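Local atomic coordinates of putative esterase/lipase/thioesterase (PDB entry 2PBL), a protein that probably hydrolyses ester or thioester bonds as a member of the alpha/beta-hydrolase fold superfamily, its natural substrate being unknown. Residues D6-G11 with R216-D221. Sequence-based numbering, arbitrary orientation.
Sequences DAYANG and RPAFLD
Arg216 curls over the type I turn Asp6–Ala9, its chain bent at both chi2 and chi3 (each -67°) so that the guanidinium comes back along the turn's carbonyls. Its NH1 donates to Asp6 O at 3.0 Å, arriving above the carbonyl plane, while Ala9 N, whose bond closes the turn, reaches the same oxygen from the opposite face. A long salt bridge, 3.7 Å from NH1 to Asp6 OD2, adds a looser charge contact, and Arg216 NE sits 3.1 Å from Ala9 O. With an alanine at Arg216, Asp6 O would probably keep the Ala9 N bond but lose that from the guanidinium, and the Asp6 carboxylate would lose a distant positive charge. Two residues on, in the first turn of helix 217-230, the methyl of Ala218 rests over a face of the Tyr8 ring in a CH-pi contact, CB 3.9 Å from the centroid. Tyr8 also turns an edge toward the face of Phe219, an offset edge-to-face pair with planes at 65°. The Asn10 amide crosses the same phenyl ring at a slant, its plane turned 50° from it, with OD1 3.3 Å from Phe219 CE1.

In the alpha/beta-hydrolase fold, the contact joins the loop before helix 20-35 to the start of helix 217-230, which follows strand 206-212 and has Arg216 as its N-cap residue. The site is close to the probable catalytic centre: Phe219 and Asn10 both touch His242, part of a likely Ser137-His242-Glu215 triad. Asn10 ND2 hydrogen-bonds an unidentified ligand, probably from the crystallisation liquor.

Two waters bridge the segments: one donates to Ala7 O and accepts from Ala218 N, joining backbone to backbone; the other donates to the side-chain Asn10 OD1 and accepts from Arg216 N. Farther out, Tyr13 holds Asp6 OD1 through its hydroxyl and makes a cation-pi contact with Arg216, while Gln222 NE2 hydrogen-bonds Tyr8 OH.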
ATOM      1  N   ASP A   6      -3.689  15.419 -16.055  1.00 22.28           N
ATOM      2  CA  ASP A   6      -4.620  16.096 -15.152  1.00 22.75           C
ATOM      3  C   ASP A   6      -5.523  15.085 -14.413  1.00 20.15           C
ATOM      4  O   ASP A   6      -5.801  15.267 -13.238  1.00 21.79           O
ATOM      5  CB  ASP A   6      -5.499  17.091 -15.912  1.00 23.62           C
ATOM      6  CG  ASP A   6      -6.454  17.831 -14.989  1.00 28.27           C
ATOM      7  OD1 ASP A   6      -5.996  18.525 -14.057  1.00 36.89           O
ATOM      8  OD2 ASP A   6      -7.665  17.705 -15.203  1.00 41.04           O
ATOM      9  N   ALA A   7      -5.979  14.057 -15.131  1.00 19.51           N
ATOM     10  CA  ALA A   7      -6.828  12.979 -14.600  1.00 20.61           C
ATOM     11  C   ALA A   7      -6.182  12.245 -13.407  1.00 20.68           C
ATOM     12  O   ALA A   7      -6.852  11.951 -12.414  1.00 18.01           O
ATOM     13  CB  ALA A   7      -7.152  12.008 -15.691  1.00 20.06           C
ATOM     14  N   TYR A   8      -4.870  12.000 -13.488  1.00 20.23           N
ATOM     15  CA  TYR A   8      -4.135  11.333 -12.402  1.00 20.16           C
ATOM     16  C   TYR A   8      -3.485  12.262 -11.355  1.00 20.66           C
ATOM     17  O   TYR A   8      -2.798  11.816 -10.433  1.00 20.94           O
ATOM     18  CB  TYR A   8      -3.135  10.320 -13.016  1.00 19.83           C
ATOM     19  CG  TYR A   8      -3.880   9.122 -13.458  1.00 18.85           C
ATOM     20  CD1 TYR A   8      -4.419   9.038 -14.754  1.00 19.54           C
ATOM     21  CD2 TYR A   8      -4.140   8.078 -12.567  1.00 19.12           C
ATOM     22  CE1 TYR A   8      -5.165   7.950 -15.156  1.00 23.00           C
ATOM     23  CE2 TYR A   8      -4.873   6.999 -12.968  1.00 12.77           C
ATOM     24  CZ  TYR A   8      -5.397   6.932 -14.261  1.00 21.94           C
ATOM     25  OH  TYR A   8      -6.171   5.874 -14.659  1.00 16.92           O
ATOM     26  N   ALA A   9      -3.728  13.568 -11.470  1.00 21.61           N
ATOM     27  CA  ALA A   9      -3.155  14.516 -10.552  1.00 22.29           C
ATOM     28  C   ALA A   9      -4.076  14.579  -9.350  1.00 23.17           C
ATOM     29  O   ALA A   9      -5.255  14.925  -9.506  1.00 24.49           O
ATOM     30  CB  ALA A   9      -3.030  15.885 -11.226  1.00 23.39           C
ATOM     31  N   ASN A  10      -3.568  14.217  -8.172  1.00 22.95           N
ATOM     32  CA  ASN A  10      -4.349  14.291  -6.947  1.00 22.82           C
ATOM     33  C   ASN A  10      -4.246  15.629  -6.239  1.00 22.50           C
ATOM     34  O   ASN A  10      -5.256  16.291  -6.001  1.00 23.43           O
ATOM     35  CB  ASN A  10      -3.965  13.144  -6.001  1.00 24.42           C
ATOM     36  CG  ASN A  10      -4.318  11.771  -6.576  1.00 21.02           C
ATOM     37  OD1 ASN A  10      -5.483  11.490  -6.923  1.00 19.60           O
ATOM     38  ND2 ASN A  10      -3.293  10.903  -6.696  1.00 21.41           N
ATOM     39  N   GLY A  11      -3.022  16.004  -5.886  1.00 22.60           N
ATOM     40  CA  GLY A  11      -2.733  17.257  -5.186  1.00 26.03           C
ATOM     41  C   GLY A  11      -3.405  18.514  -5.700  1.00 25.73           C
ATOM     42  O   GLY A  11      -3.917  19.291  -4.917  1.00 26.36           O
ATOM     43  N   ARG A 216     -10.465  11.704  -7.343  1.00 17.48           N
ATOM     44  CA  ARG A 216     -10.424  11.925  -8.793  1.00 17.29           C
ATOM     45  C   ARG A 216     -11.215  10.824  -9.474  1.00 18.24           C
ATOM     46  O   ARG A 216     -11.167   9.651  -9.043  1.00 17.97           O
ATOM     47  CB  ARG A 216      -8.974  11.892  -9.317  1.00 17.81           C
ATOM     48  CG  ARG A 216      -7.997  12.863  -8.678  1.00 23.04           C
ATOM     49  CD  ARG A 216      -8.363  14.286  -9.015  1.00 23.38           C
ATOM     50  NE  ARG A 216      -8.167  14.526 -10.442  1.00 27.93           N
ATOM     51  CZ  ARG A 216      -8.964  15.279 -11.185  1.00 26.74           C
ATOM     52  NH1 ARG A 216      -8.704  15.445 -12.454  1.00 23.18           N
ATOM     53  NH2 ARG A 216     -10.040  15.851 -10.669  1.00 27.52           N
ATOM     54  N   PRO A 217     -11.996  11.179 -10.496  1.00 19.04           N
ATOM     55  CA  PRO A 217     -12.694  10.164 -11.271  1.00 16.70           C
ATOM     56  C   PRO A 217     -11.820   8.949 -11.674  1.00 17.35           C
ATOM     57  O   PRO A 217     -12.306   7.808 -11.625  1.00 17.83           O
ATOM     58  CB  PRO A 217     -13.121  10.946 -12.513  1.00 19.21           C
ATOM     59  CG  PRO A 217     -13.397  12.268 -11.992  1.00 18.76           C
ATOM     60  CD  PRO A 217     -12.340  12.538 -10.992  1.00 18.41           C
ATOM     61  N   ALA A 218     -10.578   9.218 -12.070  1.00 16.00           N
ATOM     62  CA  ALA A 218      -9.606   8.164 -12.452  1.00 16.97           C
ATOM     63  C   ALA A 218      -9.433   7.124 -11.316  1.00 16.34           C
ATOM     64  O   ALA A 218      -9.376   5.925 -11.570  1.00 19.22           O
ATOM     65  CB  ALA A 218      -8.291   8.791 -12.754  1.00 18.22           C
ATOM     66  N   PHE A 219      -9.335   7.590 -10.081  1.00 16.15           N
ATOM     67  CA  PHE A 219      -9.189   6.674  -8.932  1.00 17.68           C
ATOM     68  C   PHE A 219     -10.454   5.912  -8.598  1.00 17.05           C
ATOM     69  O   PHE A 219     -10.373   4.756  -8.167  1.00 13.63           O
ATOM     70  CB  PHE A 219      -8.565   7.347  -7.717  1.00 16.43           C
ATOM     71  CG  PHE A 219      -7.077   7.477  -7.849  1.00 21.05           C
ATOM     72  CD1 PHE A 219      -6.507   8.570  -8.512  1.00 18.22           C
ATOM     73  CD2 PHE A 219      -6.240   6.466  -7.405  1.00 19.90           C
ATOM     74  CE1 PHE A 219      -5.133   8.664  -8.653  1.00 24.44           C
ATOM     75  CE2 PHE A 219      -4.863   6.546  -7.589  1.00 18.49           C
ATOM     76  CZ  PHE A 219      -4.310   7.635  -8.193  1.00 18.46           C
ATOM     77  N   LEU A 220     -11.611   6.545  -8.760  1.00 14.69           N
ATOM     78  CA  LEU A 220     -12.855   5.841  -8.600  1.00 15.82           C
ATOM     79  C   LEU A 220     -12.966   4.741  -9.660  1.00 14.99           C
ATOM     80  O   LEU A 220     -13.429   3.618  -9.376  1.00 15.32           O
ATOM     81  CB  LEU A 220     -14.044   6.824  -8.685  1.00 16.59           C
ATOM     82  CG  LEU A 220     -14.154   7.796  -7.524  1.00 19.05           C
ATOM     83  CD1 LEU A 220     -15.261   8.807  -7.812  1.00 23.47           C
ATOM     84  CD2 LEU A 220     -14.426   7.060  -6.229  1.00 14.66           C
ATOM     85  N   ASP A 221     -12.509   5.036 -10.870  1.00 15.82           N
ATOM     86  CA  ASP A 221     -12.509   4.056 -11.955  1.00 15.23           C
ATOM     87  C   ASP A 221     -11.530   2.891 -11.667  1.00 14.15           C
ATOM     88  O   ASP A 221     -11.887   1.722 -11.764  1.00 12.86           O
ATOM     89  CB  ASP A 221     -12.134   4.719 -13.288  1.00 13.74           C
ATOM     90  CG  ASP A 221     -13.189   5.716 -13.752  1.00 21.73           C
ATOM     91  OD1 ASP A 221     -14.273   5.706 -13.139  1.00 24.79           O
ATOM     92  OD2 ASP A 221     -12.918   6.532 -14.675  1.00 21.08           O
TER
HETATM   93  O   HOH W   1      -9.693  11.863 -13.004  1.00 20.66           O
HETATM   94  O   HOH W   2      -7.897  10.631  -6.020  1.00 18.07           O